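PDB 7AM1: protein SSD1 from Saccharomyces cerevisiae S288C, which binds untranslated regions of mRNAs as a translational repressor, being a non-enzymatic RNase II relative implicated in control of the G1 phase of the cell cycle. Local coordinates for residues Leu528-Val533 with Phe701-Ala706; Ala572-Gln577 with Leu654-His659; Arg633-Ile638 with Thr695-Asn700. All blocks are in the same frame, centred on the assembly; numbering follows the deposited sequence.

In the fold
The three contacts lie together in the interior of the RNB region, with centres about 15 Å (contacts 1 and 2), 11 Å (1 and 3) and 10 Å (2 and 3) apart. Contacts 1 and 3 use successive turns of the long helix 689-725, and the strands of contacts 2 and 3 pair antiparallel as a two-stranded sheet. Polar side chains tie the group together. His659 of contact 2 probably hydrogen-bonds on both sides, NE2 to Asp529 OD2 of contact 1 (2.8 Å) and ND1 to Tyr636 OH of contact 3 (2.7 Å). Salt bridges join Asp529 OD1 to Arg575 NE of contact 2 (2.8 Å) and Glu531 OE1 to Arg633 NH2 of contact 3 (2.9 Å).

Contact 1 of 3, residues Leu528-Val533 with Phe701-Ala706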
loop_
_atom_site.group_PDB
_atom_site.type_symbol
_atom_site.label_atom_id
_atom_site.label_comp_id
_atom_site.label_asym_id
_atom_site.label_seq_id
_atom_site.Cartn_x
_atom_site.Cartn_y
_atom_site.Cartn_z
ATOM N N LEU A 528 -0.325 1.302 -6.207
ATOM C CA LEU A 528 1.006 1.838 -6.451
ATOM C C LEU A 528 0.971 3.330 -6.752
ATOM O O LEU A 528 1.981 4.009 -6.548
ATOM C CB LEU A 528 1.680 1.104 -7.610
ATOM C CG LEU A 528 2.069 -0.354 -7.363
ATOM C CD1 LEU A 528 2.462 -1.020 -8.679
ATOM C CD2 LEU A 528 3.208 -0.453 -6.343
ATOM N N ASP A 529 -0.154 3.861 -7.233
ATOM C CA ASP A 529 -0.204 5.280 -7.551
ATOM C C ASP A 529 -0.934 6.117 -6.513
ATOM O O ASP A 529 -0.540 7.260 -6.276
ATOM C CB ASP A 529 -0.874 5.525 -8.905
ATOM C CG ASP A 529 -0.745 6.966 -9.345
ATOM O OD1 ASP A 529 0.400 7.383 -9.629
ATOM O OD2 ASP A 529 -1.770 7.682 -9.379
ATOM N N ASP A 530 -1.953 5.575 -5.857
ATOM C CA ASP A 530 -2.836 6.397 -5.043
ATOM C C ASP A 530 -3.443 5.527 -3.954
ATOM O O ASP A 530 -3.322 4.301 -3.971
ATOM C CB ASP A 530 -3.912 7.034 -5.935
ATOM C CG ASP A 530 -4.496 8.305 -5.358
ATOM O OD1 ASP A 530 -3.978 8.818 -4.347
ATOM O OD2 ASP A 530 -5.500 8.787 -5.933
ATOM N N GLU A 531 -4.087 6.179 -2.993
ATOM C CA GLU A 531 -4.791 5.483 -1.928
ATOM C C GLU A 531 -6.296 5.590 -2.128
ATOM O O GLU A 531 -6.798 6.533 -2.747
ATOM C CB GLU A 531 -4.425 6.052 -0.554
ATOM C CG GLU A 531 -2.931 6.080 -0.260
ATOM C CD GLU A 531 -2.235 7.294 -0.839
ATOM O OE1 GLU A 531 -1.329 7.110 -1.680
ATOM O OE2 GLU A 531 -2.598 8.435 -0.461
ATOM N N LYS A 532 -7.016 4.635 -1.546
ATOM C CA LYS A 532 -8.469 4.683 -1.551
ATOM C C LYS A 532 -8.947 5.820 -0.658
ATOM O O LYS A 532 -8.314 6.159 0.347
ATOM C CB LYS A 532 -9.066 3.370 -1.046
ATOM C CG LYS A 532 -8.906 2.182 -1.973
ATOM C CD LYS A 532 -9.675 0.982 -1.423
ATOM C CE LYS A 532 -9.648 -0.187 -2.386
ATOM N NZ LYS A 532 -10.293 -1.387 -1.790
ATOM N N VAL A 533 -10.073 6.416 -1.045
ATOM C CA VAL A 533 -10.759 7.416 -0.235
ATOM C C VAL A 533 -11.789 6.685 0.616
ATOM O O VAL A 533 -11.765 6.764 1.848
ATOM C CB VAL A 533 -11.413 8.498 -1.114
ATOM C CG1 VAL A 533 -12.281 9.428 -0.273
ATOM C CG2 VAL A 533 -10.346 9.285 -1.864
ATOM N N PHE A 701 7.159 11.464 0.568
ATOM C CA PHE A 701 7.282 10.908 1.909
ATOM C C PHE A 701 5.926 10.826 2.596
ATOM O O PHE A 701 5.533 9.765 3.096
ATOM C CB PHE A 701 8.262 11.756 2.723
ATOM C CG PHE A 701 8.353 11.358 4.162
ATOM C CD1 PHE A 701 9.077 10.241 4.543
ATOM C CD2 PHE A 701 7.741 12.122 5.141
ATOM C CE1 PHE A 701 9.163 9.875 5.870
ATOM C CE2 PHE A 701 7.836 11.763 6.478
ATOM C CZ PHE A 701 8.545 10.640 6.838
ATOM N N LYS A 702 5.188 11.935 2.618
ATOM C CA LYS A 702 3.916 11.955 3.329
ATOM C C LYS A 702 2.866 11.093 2.631
ATOM O O LYS A 702 2.009 10.508 3.301
ATOM C CB LYS A 702 3.434 13.396 3.494
ATOM C CG LYS A 702 4.451 14.281 4.231
ATOM C CD LYS A 702 4.451 14.128 5.761
ATOM C CE LYS A 702 3.073 14.244 6.391
ATOM N NZ LYS A 702 3.139 14.755 7.792
ATOM N N LYS A 703 2.896 11.015 1.296
ATOM C CA LYS A 703 1.919 10.193 0.588
ATOM C C LYS A 703 2.163 8.710 0.837
ATOM O O LYS A 703 1.220 7.948 1.077
ATOM C CB LYS A 703 1.964 10.498 -0.909
ATOM C CG LYS A 703 0.958 9.715 -1.725
ATOM C CD LYS A 703 0.582 10.473 -2.997
ATOM C CE LYS A 703 -0.527 9.775 -3.746
ATOM N NZ LYS A 703 -1.780 9.778 -2.943
ATOM N N ASP A 704 3.421 8.279 0.817
ATOM C CA ASP A 704 3.691 6.880 1.116
ATOM C C ASP A 704 3.359 6.565 2.566
ATOM O O ASP A 704 2.918 5.454 2.870
ATOM C CB ASP A 704 5.142 6.553 0.778
ATOM C CG ASP A 704 5.384 6.511 -0.719
ATOM O OD1 ASP A 704 4.401 6.363 -1.474
ATOM O OD2 ASP A 704 6.543 6.642 -1.147
ATOM N N CYS A 705 3.523 7.541 3.462
ATOM C CA CYS A 705 3.084 7.374 4.841
ATOM C C CYS A 705 1.568 7.230 4.930
ATOM O O CYS A 705 1.066 6.434 5.734
ATOM C CB CYS A 705 3.558 8.558 5.686
ATOM S SG CYS A 705 5.335 8.538 6.109
ATOM N N ALA A 706 0.820 8.009 4.139
ATOM C CA ALA A 706 -0.637 7.891 4.149
ATOM C C ALA A 706 -1.073 6.523 3.644
ATOM O O ALA A 706 -2.058 5.957 4.129
ATOM C CB ALA A 706 -1.275 8.995 3.303
#
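The ammonium nitrogen of Lys703 is gripped by two carboxylates of successive residues, Asp530 and Glu531. Its bond to Asp530 OD1 is the shorter, NZ to OD1 2.8 Å, and approaches that oxygen almost in line with its C-O bond. Glu531 offers both oxygens to the same nitrogen through weaker bonds, OE2 at 2.9 Å and OE1 at 3.0 Å from Lys703 NZ. The lysine leaves helix 689-725 with CG anti to the backbone N (chi1 -179°), then turns at its last torsion (chi4 65°), which brings NZ to where both carboxylates reach it. On the way its CE passes 3.6 Å from Asp529 O. The two acids meet NZ from directions about a right angle apart; Glu531 is bent at chi2 (83°), and its OE2 also rests 4.0 Å from Ala706 CB, one turn further along the helix. Together the three charged groups form a buried salt-bridge network in the RNB region, joining the turn after helix 523-529 to the flank of the long helix. The network spreads beyond them: Asp530 OD2 is paired with Arg665 and Arg666, and Glu531 OE1 with Arg633. A methionine in place of Lys703 has no charge to offer, and would probably leave Asp530 OD1 without this salt-bridge mate and tie the turn less firmly to the helix. A weak bond from the following amide, Glu531 N, also reaches Asp530 OD1 (3.0 Å).

Contact 2 of 3, residues Ala572-Gln577 with Leu654-His659; sequences ALLRRQ and LPIYTH
Arg575 lays its aliphatic arm over one face of the His659 imidazole, CD standing 3.4 Å from the ring centroid and only 15° off the normal, a CH-pi contact. The chain runs extended from CG to NE, with CG anti to the backbone N (chi1 -176°), so that NE follows CD across the same face and comes within 3.1 Å of His659 CE1. Guanidinium and ring planes are tilted 30° against each other. The close approach of NE to the ring involves no bond between them, for the polar ends look elsewhere: Arg575 NE and His659 NE2 both turn to the carboxylate of Asp529, and His659 ND1 to the hydroxyl of Tyr636. That shared acid probably helps to keep the arginine arm over the imidazole.

The backbones meet at Leu574 and Thr658. Arg575 N donates to Tyr657 O at 2.8 Å, and the Thr658 hydroxyl gives its proton to Leu573 O, OG1 to O 2.8 Å. A water bridges the next position, bonded to Arg575 O and accepting from Tyr657 N at 3.0 Å. The touching parts run at a steep angle to each other, and 654-659 forms no regular strand. On the flank, Leu574 CD1 packs on Ile656 CD1 at 3.8 Å.

Strand 573-576 thus has strand 635-638 as its antiparallel partner along one edge and the irregular run 654-659 along the other, within the RNB region. Leu573 and Thr658 together lean on Val672 of helix 668-681, while Ile656 and Tyr657 reach residues of helix 544-568.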
loop_
_atom_site.group_PDB
_atom_site.type_symbol
_atom_site.label_atom_id
_atom_site.label_comp_id
_atom_site.label_asym_id
_atom_site.label_seq_id
_atom_site.Cartn_x
_atom_site.Cartn_y
_atom_site.Cartn_z
ATOM N N ALA A 572 7.953 21.482 -14.383
ATOM C CA ALA A 572 6.709 20.745 -14.192
ATOM C C ALA A 572 6.841 19.721 -13.069
ATOM O O ALA A 572 7.831 18.990 -12.981
ATOM C CB ALA A 572 6.308 20.035 -15.488
ATOM N N LEU A 573 5.827 19.670 -12.205
ATOM C CA LEU A 573 5.720 18.624 -11.192
ATOM C C LEU A 573 4.956 17.466 -11.822
ATOM O O LEU A 573 3.771 17.597 -12.144
ATOM C CB LEU A 573 5.023 19.125 -9.931
ATOM C CG LEU A 573 4.988 18.130 -8.759
ATOM C CD1 LEU A 573 4.490 18.825 -7.504
ATOM C CD2 LEU A 573 4.138 16.887 -9.025
ATOM N N LEU A 574 5.644 16.356 -12.031
ATOM C CA LEU A 574 5.110 15.184 -12.700
ATOM C C LEU A 574 5.134 14.002 -11.735
ATOM O O LEU A 574 5.557 14.117 -10.582
ATOM C CB LEU A 574 5.921 14.901 -13.966
ATOM C CG LEU A 574 5.925 16.043 -14.989
ATOM C CD1 LEU A 574 6.868 15.732 -16.145
ATOM C CD2 LEU A 574 4.524 16.306 -15.504
ATOM N N ARG A 575 4.683 12.848 -12.218
ATOM C CA ARG A 575 4.633 11.641 -11.403
ATOM C C ARG A 575 4.991 10.460 -12.285
ATOM O O ARG A 575 4.391 10.275 -13.348
ATOM C CB ARG A 575 3.250 11.454 -10.776
ATOM C CG ARG A 575 3.140 10.269 -9.829
ATOM C CD ARG A 575 1.895 10.403 -8.976
ATOM N NE ARG A 575 1.725 9.303 -8.036
ATOM C CZ ARG A 575 2.333 9.217 -6.856
ATOM N NH1 ARG A 575 3.187 10.152 -6.455
ATOM N NH2 ARG A 575 2.090 8.176 -6.076
ATOM N N ARG A 576 5.995 9.698 -11.877
ATOM C CA ARG A 576 6.432 8.550 -12.650
ATOM C C ARG A 576 6.385 7.298 -11.788
ATOM O O ARG A 576 6.203 7.354 -10.572
ATOM C CB ARG A 576 7.840 8.757 -13.213
ATOM C CG ARG A 576 8.953 8.847 -12.181
ATOM C CD ARG A 576 10.255 9.027 -12.918
ATOM N NE ARG A 576 11.422 8.957 -12.050
ATOM C CZ ARG A 576 12.626 8.570 -12.456
ATOM N NH1 ARG A 576 12.817 8.192 -13.714
ATOM N NH2 ARG A 576 13.639 8.552 -11.599
ATOM N N GLN A 577 6.555 6.158 -12.447
ATOM C CA GLN A 577 6.527 4.866 -11.772
ATOM C C GLN A 577 7.407 3.931 -12.581
ATOM O O GLN A 577 7.120 3.669 -13.753
ATOM C CB GLN A 577 5.100 4.337 -11.658
ATOM C CG GLN A 577 4.903 3.298 -10.570
ATOM C CD GLN A 577 5.126 1.884 -11.056
ATOM O OE1 GLN A 577 4.918 1.577 -12.230
ATOM N NE2 GLN A 577 5.524 1.005 -10.144
ATOM N N LEU A 654 1.593 4.746 -19.146
ATOM C CA LEU A 654 1.505 6.117 -19.628
ATOM C C LEU A 654 2.888 6.739 -19.792
ATOM O O LEU A 654 3.766 6.532 -18.945
ATOM C CB LEU A 654 0.666 6.973 -18.672
ATOM C CG LEU A 654 -0.839 6.704 -18.758
ATOM C CD1 LEU A 654 -1.594 7.514 -17.720
ATOM C CD2 LEU A 654 -1.371 7.002 -20.156
ATOM N N PRO A 655 3.114 7.486 -20.884
ATOM C CA PRO A 655 4.438 8.100 -21.095
ATOM C C PRO A 655 4.711 9.289 -20.194
ATOM O O PRO A 655 5.879 9.665 -20.019
ATOM C CB PRO A 655 4.391 8.531 -22.570
ATOM C CG PRO A 655 2.942 8.772 -22.834
ATOM C CD PRO A 655 2.187 7.776 -21.996
ATOM N N ILE A 656 3.671 9.914 -19.645
ATOM C CA ILE A 656 3.831 11.049 -18.747
ATOM C C ILE A 656 2.576 11.121 -17.892
ATOM O O ILE A 656 1.497 10.697 -18.313
ATOM C CB ILE A 656 4.083 12.355 -19.541
ATOM C CG1 ILE A 656 4.609 13.463 -18.623
ATOM C CG2 ILE A 656 2.810 12.815 -20.247
ATOM C CD1 ILE A 656 5.150 14.673 -19.389
ATOM N N TYR A 657 2.723 11.635 -16.677
ATOM C CA TYR A 657 1.614 11.635 -15.735
ATOM C C TYR A 657 1.887 12.684 -14.671
ATOM O O TYR A 657 3.021 13.132 -14.487
ATOM C CB TYR A 657 1.427 10.239 -15.111
ATOM C CG TYR A 657 0.063 9.985 -14.502
ATOM C CD1 TYR A 657 -1.083 10.000 -15.295
ATOM C CD2 TYR A 657 -0.079 9.683 -13.150
ATOM C CE1 TYR A 657 -2.329 9.767 -14.756
ATOM C CE2 TYR A 657 -1.329 9.442 -12.601
ATOM C CZ TYR A 657 -2.452 9.485 -13.416
ATOM O OH TYR A 657 -3.705 9.249 -12.894
ATOM N N THR A 658 0.819 13.080 -13.987
ATOM C CA THR A 658 0.918 13.888 -12.781
ATOM C C THR A 658 -0.387 13.738 -12.010
ATOM O O THR A 658 -1.262 12.949 -12.385
ATOM C CB THR A 658 1.216 15.360 -13.088
ATOM O OG1 THR A 658 1.521 16.035 -11.858
ATOM C CG2 THR A 658 0.029 16.044 -13.750
ATOM N N HIS A 659 -0.523 14.509 -10.935
ATOM C CA HIS A 659 -1.698 14.462 -10.077
ATOM C C HIS A 659 -2.376 15.822 -10.057
ATOM O O HIS A 659 -1.789 16.814 -9.607
ATOM C CB HIS A 659 -1.326 14.014 -8.665
ATOM C CG HIS A 659 -1.329 12.530 -8.495
ATOM N ND1 HIS A 659 -0.989 11.918 -7.309
ATOM C CD2 HIS A 659 -1.646 11.533 -9.356
ATOM C CE1 HIS A 659 -1.079 10.608 -7.451
ATOM N NE2 HIS A 659 -1.483 10.348 -8.681
HETATM O O HOH W 1 5.501 11.541 -15.609
#

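Contact 3 of 3, residues Arg633-Ile638 with Thr695-Asn700; sequences RARYFI and TSEYCN
Arg635 and Glu697 form the charged part of the contact, an end-on pair in which each terminal nitrogen takes one carboxylate oxygen. NH1 reaches the syn lone pair of Glu697 OE2 at 2.9 Å, and NH2 meets OE1 at 2.7 Å on its syn side. The arginine chain bends at chi3 (91°) to bring its guanidinium edge to the acid, whose plane is turned 43° from it.

Amide bonding centres on Asn700, whose side chain grips both backbone polar atoms of Tyr636. Its OD1 accepts from Tyr636 N at 2.7 Å, in the carbonyl plane and on a lone pair, while ND2 donates to Tyr636 O at 3.0 Å. The second proton of ND2 goes to Glu697 OE1, also 3.0 Å away; Arg635 NH2 comes to this oxygen from the opposite face of the carboxylate plane. Three bonds fix the rotation of the amide, its plane 6° from that of the Tyr636 ring, and the one to Glu697 probably helps to position the acid.

Apolar contacts add to these bonds. Tyr636 CD2 lies 3.6 Å from Cys699 CB, with the sulfur placed obliquely to the ring. Further along, Ser696 CB touches Tyr636 CB at 4.0 Å and Ile638 CD1 approaches the same serine.

Strand 635-638 runs antiparallel to helix 695-700, their axes 7.0 Å apart. In the RNB region this strand pairs with strand 573-576 through Arg635 and Phe637, and on its other edge the Asn700 amide bonds to Tyr636 much as a third strand would, so that the helix flanks that edge of the two-stranded sheet.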
loop_
_atom_site.group_PDB
_atom_site.type_symbol
_atom_site.label_atom_id
_atom_site.label_comp_id
_atom_site.label_asym_id
_atom_site.label_seq_id
_atom_site.Cartn_x
_atom_site.Cartn_y
_atom_site.Cartn_z
ATOM N N ARG A 633 6.191 2.064 -5.221
ATOM C CA ARG A 633 5.154 3.025 -5.540
ATOM C C ARG A 633 5.672 4.106 -6.481
ATOM O O ARG A 633 6.878 4.295 -6.653
ATOM C CB ARG A 633 4.624 3.677 -4.271
ATOM C CG ARG A 633 3.941 2.711 -3.341
ATOM C CD ARG A 633 3.134 3.498 -2.356
ATOM N NE ARG A 633 1.760 3.675 -2.804
ATOM C CZ ARG A 633 1.004 4.732 -2.525
ATOM N NH1 ARG A 633 1.491 5.748 -1.821
ATOM N NH2 ARG A 633 -0.248 4.770 -2.963
ATOM N N ALA A 634 4.729 4.807 -7.107
ATOM C CA ALA A 634 5.045 5.934 -7.973
ATOM C C ALA A 634 5.682 7.067 -7.167
ATOM O O ALA A 634 5.625 7.099 -5.932
ATOM C CB ALA A 634 3.777 6.423 -8.677
ATOM N N ARG A 635 6.297 8.011 -7.884
ATOM C CA ARG A 635 6.985 9.126 -7.243
ATOM C C ARG A 635 6.676 10.434 -7.956
ATOM O O ARG A 635 6.777 10.510 -9.183
ATOM C CB ARG A 635 8.508 8.932 -7.254
ATOM C CG ARG A 635 8.986 7.598 -6.727
ATOM C CD ARG A 635 10.506 7.553 -6.659
ATOM N NE ARG A 635 10.963 8.010 -5.348
ATOM C CZ ARG A 635 11.319 9.258 -5.049
ATOM N NH1 ARG A 635 11.286 10.216 -5.967
ATOM N NH2 ARG A 635 11.709 9.548 -3.816
ATOM N N TYR A 636 6.329 11.466 -7.192
ATOM C CA TYR A 636 6.396 12.815 -7.730
ATOM C C TYR A 636 7.850 13.180 -8.023
ATOM O O TYR A 636 8.775 12.728 -7.341
ATOM C CB TYR A 636 5.809 13.835 -6.758
ATOM C CG TYR A 636 4.367 13.600 -6.375
ATOM C CD1 TYR A 636 3.347 13.683 -7.317
ATOM C CD2 TYR A 636 4.025 13.332 -5.062
ATOM C CE1 TYR A 636 2.025 13.480 -6.959
ATOM C CE2 TYR A 636 2.721 13.131 -4.693
ATOM C CZ TYR A 636 1.721 13.201 -5.638
ATOM O OH TYR A 636 0.417 12.997 -5.254
ATOM N N PHE A 637 8.043 14.015 -9.042
ATOM C CA PHE A 637 9.373 14.474 -9.419
ATOM C C PHE A 637 9.240 15.748 -10.241
ATOM O O PHE A 637 8.173 16.051 -10.780
ATOM C CB PHE A 637 10.141 13.413 -10.212
ATOM C CG PHE A 637 9.634 13.219 -11.617
ATOM C CD1 PHE A 637 8.487 12.478 -11.861
ATOM C CD2 PHE A 637 10.297 13.792 -12.691
ATOM C CE1 PHE A 637 8.019 12.300 -13.156
ATOM C CE2 PHE A 637 9.837 13.618 -13.984
ATOM C CZ PHE A 637 8.697 12.873 -14.217
ATOM N N ILE A 638 10.340 16.493 -10.328
ATOM C CA ILE A 638 10.405 17.706 -11.135
ATOM C C ILE A 638 11.067 17.361 -12.461
ATOM O O ILE A 638 12.167 16.793 -12.489
ATOM C CB ILE A 638 11.169 18.822 -10.401
ATOM C CG1 ILE A 638 10.544 19.067 -9.023
ATOM C CG2 ILE A 638 11.201 20.101 -11.236
ATOM C CD1 ILE A 638 9.050 19.352 -9.053
ATOM N N THR A 695 9.920 20.060 -2.422
ATOM C CA THR A 695 8.479 19.913 -2.258
ATOM C C THR A 695 8.005 18.553 -2.751
ATOM O O THR A 695 7.207 17.891 -2.081
ATOM C CB THR A 695 7.757 21.044 -2.990
ATOM O OG1 THR A 695 8.066 22.284 -2.344
ATOM C CG2 THR A 695 6.247 20.839 -2.983
ATOM N N SER A 696 8.490 18.114 -3.917
ATOM C CA SER A 696 8.033 16.844 -4.470
ATOM C C SER A 696 8.467 15.673 -3.599
ATOM O O SER A 696 7.682 14.749 -3.362
ATOM C CB SER A 696 8.558 16.660 -5.893
ATOM O OG SER A 696 9.966 16.499 -5.903
ATOM N N GLU A 697 9.706 15.690 -3.104
ATOM C CA GLU A 697 10.158 14.565 -2.291
ATOM C C GLU A 697 9.449 14.517 -0.945
ATOM O O GLU A 697 9.213 13.426 -0.417
ATOM C CB GLU A 697 11.673 14.606 -2.104
ATOM C CG GLU A 697 12.446 14.299 -3.375
ATOM C CD GLU A 697 12.115 12.922 -3.951
ATOM O OE1 GLU A 697 11.387 12.134 -3.294
ATOM O OE2 GLU A 697 12.591 12.625 -5.066
ATOM N N TYR A 698 9.121 15.672 -0.364
ATOM C CA TYR A 698 8.306 15.675 0.847
ATOM C C TYR A 698 6.913 15.116 0.570
ATOM O O TYR A 698 6.371 14.350 1.378
ATOM C CB TYR A 698 8.215 17.090 1.419
ATOM C CG TYR A 698 7.528 17.146 2.765
ATOM C CD1 TYR A 698 8.182 16.721 3.917
ATOM C CD2 TYR A 698 6.229 17.617 2.886
ATOM C CE1 TYR A 698 7.559 16.764 5.144
ATOM C CE2 TYR A 698 5.597 17.663 4.114
ATOM C CZ TYR A 698 6.269 17.240 5.238
ATOM O OH TYR A 698 5.647 17.285 6.464
ATOM N N CYS A 699 6.306 15.505 -0.559
ATOM C CA CYS A 699 5.016 14.933 -0.935
ATOM C C CYS A 699 5.107 13.418 -1.051
ATOM O O CYS A 699 4.202 12.699 -0.615
ATOM C CB CYS A 699 4.521 15.525 -2.257
ATOM S SG CYS A 699 3.926 17.236 -2.180
ATOM N N ASN A 700 6.188 12.915 -1.651
ATOM C CA ASN A 700 6.385 11.473 -1.737
ATOM C C ASN A 700 6.408 10.854 -0.347
ATOM O O ASN A 700 5.771 9.827 -0.093
ATOM C CB ASN A 700 7.695 11.165 -2.462
ATOM C CG ASN A 700 7.607 11.376 -3.953
ATOM O OD1 ASN A 700 6.536 11.245 -4.553
ATOM N ND2 ASN A 700 8.737 11.714 -4.565
#